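Pectate lyase (Paenibacillus sp. 0602, PDB 5GT5) catalyses the endo-acting eliminative cleavage of polygalacturonate and of partly methyl-esterified pectin, probably with calcium as cofactor. Local coordinates at residues 247-252 with 259-264; 326-329 with 333-336; 194-197 with 201-204. The protein carries 1 engineered substitution. One frame throughout, in Å; residues are numbered along the deposited sequence.

Contact 1. Residues 247-252 with 259-264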
loop_
_atom_site.group_PDB
_atom_site.type_symbol
_atom_site.label_atom_id
_atom_site.label_comp_id
_atom_site.label_asym_id
_atom_site.label_seq_id
_atom_site.Cartn_x
_atom_site.Cartn_y
_atom_site.Cartn_z
ATOM N N HIS A 247 20.330 6.528 7.390
ATOM C CA HIS A 247 19.190 6.243 6.524
ATOM C C HIS A 247 19.109 7.239 5.355
ATOM O O HIS A 247 18.919 8.440 5.577
ATOM C CB HIS A 247 17.875 6.437 7.301
ATOM C CG HIS A 247 17.704 5.547 8.501
ATOM N ND1 HIS A 247 17.718 4.181 8.426
ATOM C CD2 HIS A 247 17.419 5.863 9.792
ATOM C CE1 HIS A 247 17.508 3.672 9.643
ATOM N NE2 HIS A 247 17.326 4.674 10.479
ATOM N N LEU A 248 19.264 6.767 4.135
ATOM C CA LEU A 248 19.007 7.565 2.933
ATOM C C LEU A 248 17.582 7.297 2.507
ATOM O O LEU A 248 17.251 6.171 2.126
ATOM C CB LEU A 248 19.982 7.179 1.819
ATOM C CG LEU A 248 19.848 8.020 0.543
ATOM C CD1 LEU A 248 20.150 9.510 0.797
ATOM C CD2 LEU A 248 20.775 7.432 -0.520
ATOM N N VAL A 249 16.729 8.307 2.625
ATOM C CA VAL A 249 15.309 8.165 2.275
ATOM C C VAL A 249 15.051 9.071 1.068
ATOM O O VAL A 249 14.814 10.278 1.219
ATOM C CB VAL A 249 14.394 8.512 3.464
ATOM C CG1 VAL A 249 12.943 8.221 3.120
ATOM C CG2 VAL A 249 14.828 7.714 4.711
ATOM N N GLY A 250 15.151 8.492 -0.128
ATOM C CA GLY A 250 15.083 9.217 -1.389
ATOM C C GLY A 250 16.488 9.425 -1.868
ATOM O O GLY A 250 17.233 10.277 -1.333
ATOM N N ALA A 251 16.877 8.658 -2.871
ATOM C CA ALA A 251 18.287 8.648 -3.270
ATOM C C ALA A 251 18.653 9.535 -4.441
ATOM O O ALA A 251 19.822 9.769 -4.679
ATOM C CB ALA A 251 18.743 7.234 -3.548
ATOM N N THR A 252 17.661 10.000 -5.195
ATOM C CA THR A 252 17.938 10.787 -6.396
ATOM C C THR A 252 17.306 12.165 -6.285
ATOM O O THR A 252 16.126 12.287 -5.976
ATOM C CB THR A 252 17.384 10.086 -7.627
ATOM O OG1 THR A 252 17.881 8.734 -7.673
ATOM C CG2 THR A 252 17.793 10.835 -8.923
ATOM N N ALA A 259 8.153 12.182 -3.381
ATOM C CA ALA A 259 7.026 12.741 -2.630
ATOM C C ALA A 259 6.239 11.647 -1.939
ATOM O O ALA A 259 5.541 11.912 -0.941
ATOM C CB ALA A 259 6.107 13.520 -3.564
ATOM N N ASN A 260 6.388 10.412 -2.414
ATOM C CA ASN A 260 5.645 9.293 -1.843
ATOM C C ASN A 260 6.322 8.583 -0.687
ATOM O O ASN A 260 5.720 7.692 -0.057
ATOM C CB ASN A 260 5.325 8.275 -2.934
ATOM C CG ASN A 260 4.550 8.893 -4.073
ATOM O OD1 ASN A 260 5.002 8.878 -5.210
ATOM N ND2 ASN A 260 3.411 9.499 -3.759
ATOM N N LEU A 261 7.581 8.935 -0.436
ATOM C CA LEU A 261 8.307 8.299 0.658
ATOM C C LEU A 261 7.677 8.617 1.988
ATOM O O LEU A 261 7.382 9.790 2.262
ATOM C CB LEU A 261 9.769 8.733 0.656
ATOM C CG LEU A 261 10.577 8.401 -0.594
ATOM C CD1 LEU A 261 11.779 9.345 -0.718
ATOM C CD2 LEU A 261 11.023 6.926 -0.619
ATOM N N SER A 262 7.466 7.597 2.808
ATOM C CA SER A 262 7.049 7.825 4.182
ATOM C C SER A 262 7.762 6.843 5.097
ATOM O O SER A 262 7.953 5.640 4.768
ATOM C CB SER A 262 5.525 7.772 4.359
ATOM O OG SER A 262 4.987 6.470 4.089
ATOM N N ILE A 263 8.213 7.382 6.228
ATOM C CA ILE A 263 8.937 6.585 7.206
ATOM C C ILE A 263 8.736 7.101 8.633
ATOM O O ILE A 263 8.714 8.312 8.872
ATOM C CB ILE A 263 10.440 6.512 6.835
ATOM C CG1 ILE A 263 11.156 5.515 7.732
ATOM C CG2 ILE A 263 11.156 7.872 6.914
ATOM C CD1 ILE A 263 12.539 5.104 7.183
ATOM N N THR A 264 8.558 6.164 9.561
ATOM C CA THR A 264 8.522 6.438 10.991
ATOM C C THR A 264 9.699 5.760 11.635
ATOM O O THR A 264 9.929 4.557 11.411
ATOM C CB THR A 264 7.244 5.863 11.632
ATOM O OG1 THR A 264 6.103 6.371 10.935
ATOM C CG2 THR A 264 7.154 6.210 13.113
#
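The carbonyl oxygen of Gly250 accepts a hydrogen bond from Arg281 NH1, and the residue that carries it is also where Leu261 presses in. Leu261 CD1 lies 3.4 Å from Gly250 CA and sits over one flat face of the peptide that joins Val249 to Gly250, nearer the glycine end. The same methyl is 3.5 Å from Gly250 N and 3.7 Å from Val249 O, so a single branch of one leucine packs against the backbone of two residues. Leu261 gets there with CG anti to its own carbonyl carbon (chi1 -60°) and CD1 extended beyond. The fit depends on the glycine. A CB on Gly250 would fall only 2.9 Å from Leu261 CD1, and the backbone angles there, phi 99° and psi 105°, would in any case push it against the carbonyl oxygen of Val249.

Next to this methyl-on-peptide packing, Val249 supplies the side-chain half of the contact. Its CG1 touches both residues of the opposing segment, 4.1 Å from Leu261 CB and 4.2 Å from Ile263 CG2, and the valine and leucine branches lie side by side, each heading toward the other's backbone. No hydrogen bond links the two segments; what joins them is buried packing, of a methyl on a peptide and of aliphatic branches on one another, where strand 248-249 and the start of strand 262-271, members of different sheets, face each other, as expected in the interior of the parallel beta-helix of polysaccharide lyase family 1. Asp178, a probable calcium ligand, has its side chain only about 7 Å from that of Val249. Val249 packs beside Leu280 of strand 279-281, the next strand of its sheet, while Ile263, on strand 262-271, is flanked by Val186 of strand 184-194 and Ala285 of strand 284-288.

Contact 2. Residues 326-329 with 333-336; sequences AIST and AVLV
Val334 faces Ser328 and Ala326, and its two methyls part company: CG2 goes to Ser328, CG1 to Ala326. CB stands 4.0 Å from Ser328 CB. From there CG2 leads on to the closest approach of the contact, 3.5 Å from Ser328 CB, which is tight for two carbons; this methyl also lies 3.7 Å from Ser328 OG and 4.0 Å from Ile327 O. The other branch, CG1, held anti to the backbone N (chi1 175°), reaches the methyl of Ala326 at 4.3 Å. Ala326 CB in turn touches Val336 CG2 at 3.9 Å, which carries the apolar seam two residues along the strand.

The two strand segments run nearly antiparallel, at 158°, yet share no hydrogen bond. Their axes come within 6.7 Å, and each belongs to a different sheet of the parallel beta-helix, so they meet through side chains across its interior. Ile364 of strand 363-367 touches Ala326, Ser328 and Val334 as well. Ser328 OG, the one side-chain polar atom turned into this seam, is hydrogen-bonded to Lys363 O. Cohesion here is therefore chiefly apolar, and the buried hydroxyl is paid for by a backbone carbonyl of another strand.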
loop_
_atom_site.group_PDB
_atom_site.type_symbol
_atom_site.label_atom_id
_atom_site.label_comp_id
_atom_site.label_asym_id
_atom_site.label_seq_id
_atom_site.Cartn_x
_atom_site.Cartn_y
_atom_site.Cartn_z
ATOM N N ALA A 326 19.255 15.009 11.947
ATOM C CA ALA A 326 18.148 14.846 10.997
ATOM C C ALA A 326 18.269 15.896 9.898
ATOM O O ALA A 326 18.641 17.063 10.159
ATOM C CB ALA A 326 16.800 15.010 11.744
ATOM N N ILE A 327 17.980 15.496 8.662
ATOM C CA ILE A 327 18.164 16.364 7.498
ATOM C C ILE A 327 16.930 16.258 6.607
ATOM O O ILE A 327 16.581 15.162 6.150
ATOM C CB ILE A 327 19.402 15.928 6.677
ATOM C CG1 ILE A 327 20.652 15.895 7.558
ATOM C CG2 ILE A 327 19.650 16.940 5.548
ATOM C CD1 ILE A 327 21.104 14.508 7.949
ATOM N N SER A 328 16.272 17.384 6.350
ATOM C CA SER A 328 15.144 17.437 5.432
ATOM C C SER A 328 15.543 18.267 4.225
ATOM O O SER A 328 16.034 19.391 4.386
ATOM C CB SER A 328 13.944 18.118 6.093
ATOM O OG SER A 328 12.817 18.018 5.217
ATOM N N THR A 329 15.339 17.705 3.026
ATOM C CA THR A 329 15.717 18.404 1.796
ATOM C C THR A 329 14.603 18.329 0.772
ATOM O O THR A 329 13.713 17.472 0.841
ATOM C CB THR A 329 17.019 17.838 1.147
ATOM O OG1 THR A 329 16.756 16.540 0.567
ATOM C CG2 THR A 329 18.184 17.744 2.149
ATOM N N ALA A 333 9.319 16.790 4.511
ATOM C CA ALA A 333 8.872 17.182 5.858
ATOM C C ALA A 333 9.435 16.180 6.869
ATOM O O ALA A 333 9.175 14.969 6.737
ATOM C CB ALA A 333 7.363 17.196 5.940
ATOM N N VAL A 334 10.229 16.670 7.832
ATOM C CA VAL A 334 10.768 15.839 8.923
ATOM C C VAL A 334 10.342 16.427 10.253
ATOM O O VAL A 334 10.568 17.621 10.494
ATOM C CB VAL A 334 12.316 15.798 8.913
ATOM C CG1 VAL A 334 12.832 15.027 10.137
ATOM C CG2 VAL A 334 12.861 15.166 7.611
ATOM N N LEU A 335 9.695 15.630 11.091
ATOM C CA LEU A 335 9.437 16.021 12.469
ATOM C C LEU A 335 10.170 15.058 13.383
ATOM O O LEU A 335 10.010 13.833 13.264
ATOM C CB LEU A 335 7.939 15.982 12.772
ATOM C CG LEU A 335 7.579 16.182 14.249
ATOM C CD1 LEU A 335 7.858 17.617 14.706
ATOM C CD2 LEU A 335 6.124 15.761 14.542
ATOM N N VAL A 336 10.984 15.601 14.281
ATOM C CA VAL A 336 11.612 14.842 15.383
ATOM C C VAL A 336 10.997 15.305 16.677
ATOM O O VAL A 336 10.921 16.519 16.912
ATOM C CB VAL A 336 13.114 15.084 15.439
ATOM C CG1 VAL A 336 13.717 14.337 16.625
ATOM C CG2 VAL A 336 13.772 14.655 14.111
#

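Contact 3. Residues 194-197 with 201-204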
loop_
_atom_site.group_PDB
_atom_site.type_symbol
_atom_site.label_atom_id
_atom_site.label_comp_id
_atom_site.label_asym_id
_atom_site.label_seq_id
_atom_site.Cartn_x
_atom_site.Cartn_y
_atom_site.Cartn_z
ATOM N N LYS A 194 24.805 1.110 15.640
ATOM C CA LYS A 194 26.022 1.449 16.397
ATOM C C LYS A 194 27.253 1.298 15.543
ATOM O O LYS A 194 27.298 0.604 14.519
ATOM C CB LYS A 194 26.171 0.587 17.653
ATOM C CG LYS A 194 26.251 -0.888 17.383
ATOM C CD LYS A 194 26.331 -1.683 18.698
ATOM C CE LYS A 194 26.314 -3.162 18.445
ATOM N NZ LYS A 194 26.446 -3.897 19.748
ATOM N N GLY A 195 28.290 1.981 15.989
ATOM C CA GLY A 195 29.597 1.849 15.377
ATOM C C GLY A 195 30.442 0.779 16.027
ATOM O O GLY A 195 29.960 -0.070 16.804
ATOM N N ASP A 196 31.721 0.798 15.663
ATOM C CA ASP A 196 32.709 -0.139 16.175
ATOM C C ASP A 196 33.234 0.357 17.528
ATOM O O ASP A 196 33.458 1.548 17.709
ATOM C CB ASP A 196 33.856 -0.180 15.150
ATOM C CG ASP A 196 34.904 -1.261 15.456
ATOM O OD1 ASP A 196 34.772 -2.393 14.939
ATOM O OD2 ASP A 196 35.889 -0.947 16.151
ATOM N N ASP A 197 33.485 -0.560 18.458
ATOM C CA ASP A 197 33.916 -0.137 19.795
ATOM C C ASP A 197 35.415 -0.035 20.014
ATOM O O ASP A 197 35.848 0.334 21.105
ATOM C CB ASP A 197 33.281 -1.011 20.872
ATOM C CG ASP A 197 33.891 -2.418 20.954
ATOM O OD1 ASP A 197 34.741 -2.844 20.124
ATOM O OD2 ASP A 197 33.455 -3.150 21.872
ATOM N N ASN A 201 40.246 -6.824 18.990
ATOM C CA ASN A 201 39.868 -7.660 17.847
ATOM C C ASN A 201 38.585 -7.194 17.185
ATOM O O ASN A 201 37.891 -7.971 16.525
ATOM C CB ASN A 201 39.723 -9.146 18.212
ATOM C CG ASN A 201 39.914 -10.051 17.007
ATOM O OD1 ASN A 201 40.775 -9.792 16.132
ATOM N ND2 ASN A 201 39.128 -11.136 16.950
ATOM N N SER A 202 38.274 -5.911 17.313
ATOM C CA SER A 202 37.074 -5.422 16.638
ATOM C C SER A 202 37.209 -5.512 15.125
ATOM O O SER A 202 38.306 -5.606 14.555
ATOM C CB SER A 202 36.748 -3.984 17.057
ATOM O OG SER A 202 37.597 -3.053 16.380
ATOM N N TRP A 203 36.066 -5.448 14.461
ATOM C CA TRP A 203 36.049 -5.512 13.003
ATOM C C TRP A 203 36.903 -4.438 12.335
ATOM O O TRP A 203 37.649 -4.699 11.369
ATOM C CB TRP A 203 34.599 -5.398 12.523
ATOM C CG TRP A 203 34.414 -5.610 11.036
ATOM C CD1 TRP A 203 34.103 -4.655 10.101
ATOM C CD2 TRP A 203 34.516 -6.851 10.323
ATOM N NE1 TRP A 203 34.006 -5.228 8.857
ATOM C CE2 TRP A 203 34.278 -6.571 8.958
ATOM C CE3 TRP A 203 34.831 -8.160 10.704
ATOM C CZ2 TRP A 203 34.297 -7.560 7.969
ATOM C CZ3 TRP A 203 34.855 -9.145 9.725
ATOM C CH2 TRP A 203 34.584 -8.843 8.372
ATOM N N VAL A 204 36.781 -3.218 12.853
ATOM C CA VAL A 204 37.584 -2.115 12.354
ATOM C C VAL A 204 39.075 -2.306 12.702
ATOM O O VAL A 204 39.938 -2.061 11.869
ATOM C CB VAL A 204 37.069 -0.767 12.856
ATOM C CG1 VAL A 204 38.067 0.350 12.517
ATOM C CG2 VAL A 204 35.723 -0.460 12.236
#
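Asp196 grips the start of helix 203-212 with both of its carboxylate oxygens. OD2 uses its syn lone pair to accept a short bond of 2.7 Å from Ser202 OG, and it also takes the backbone N-H of Gly198. OD1 accepts from the backbone N of Val204 at 3.0 Å; the bond is nearly straight at the hydrogen (169°), although the donor stands 53° out of the carboxylate plane. A methyl, Val204 CG2, lies over the same face, 3.4 Å from Asp196 CG and 3.5 Å from Asp196 CB. With CG anti to the backbone N (chi1 -173°), the aspartate extends from the loop straight into this site, where three donors fix the rotation of its carboxylate and probably keep it ionised.

The outer side of the contact is much looser. Asp197 points its CB away from the helix and is exposed to solvent, only the end of its side chain curling back until OD1 lies 3.8 Å from Ser202 CB; that oxygen finds its hydrogen bond with Ser199 OG, inside the connecting loop. An alanine in place of Asp196 would remove both carboxylate oxygens, so the N-H of Val204 is likely to be left without its mate and the hydroxyl of Ser202 without the acceptor that helps to orient it. Ser202 is itself the N-cap of the helix, its side chain capping a backbone N farther along the first turn. Serine and aspartate thus each take one backbone N-H of the first turn: a helix N-cap reinforced by a carboxylate from the preceding loop, whose negative charge probably also interacts favourably with the positive end of the helix dipole.

Read from the N terminus, the chain makes contact 3 first, then contact 1, then contact 2; each closes before the next opens, so none nest or cross. Contact 3 closes over residues 198-200 and ties the loop leaving strand 184-194 to the start of helix 203-212. Contact 1 spans residues 253-258 and joins strand 248-249 to strand 262-271. Contact 2, across residues 330-332, repeats that scheme between strands 324-329 and 333-337, with strands 279-281 and 284-288 lying between the two pairs. Contacts 1 and 2 are thus related joints between the same sheets of the beta-helix, their centres 11 Å apart, whereas contact 3 lies 28 Å from contact 1, centre to centre.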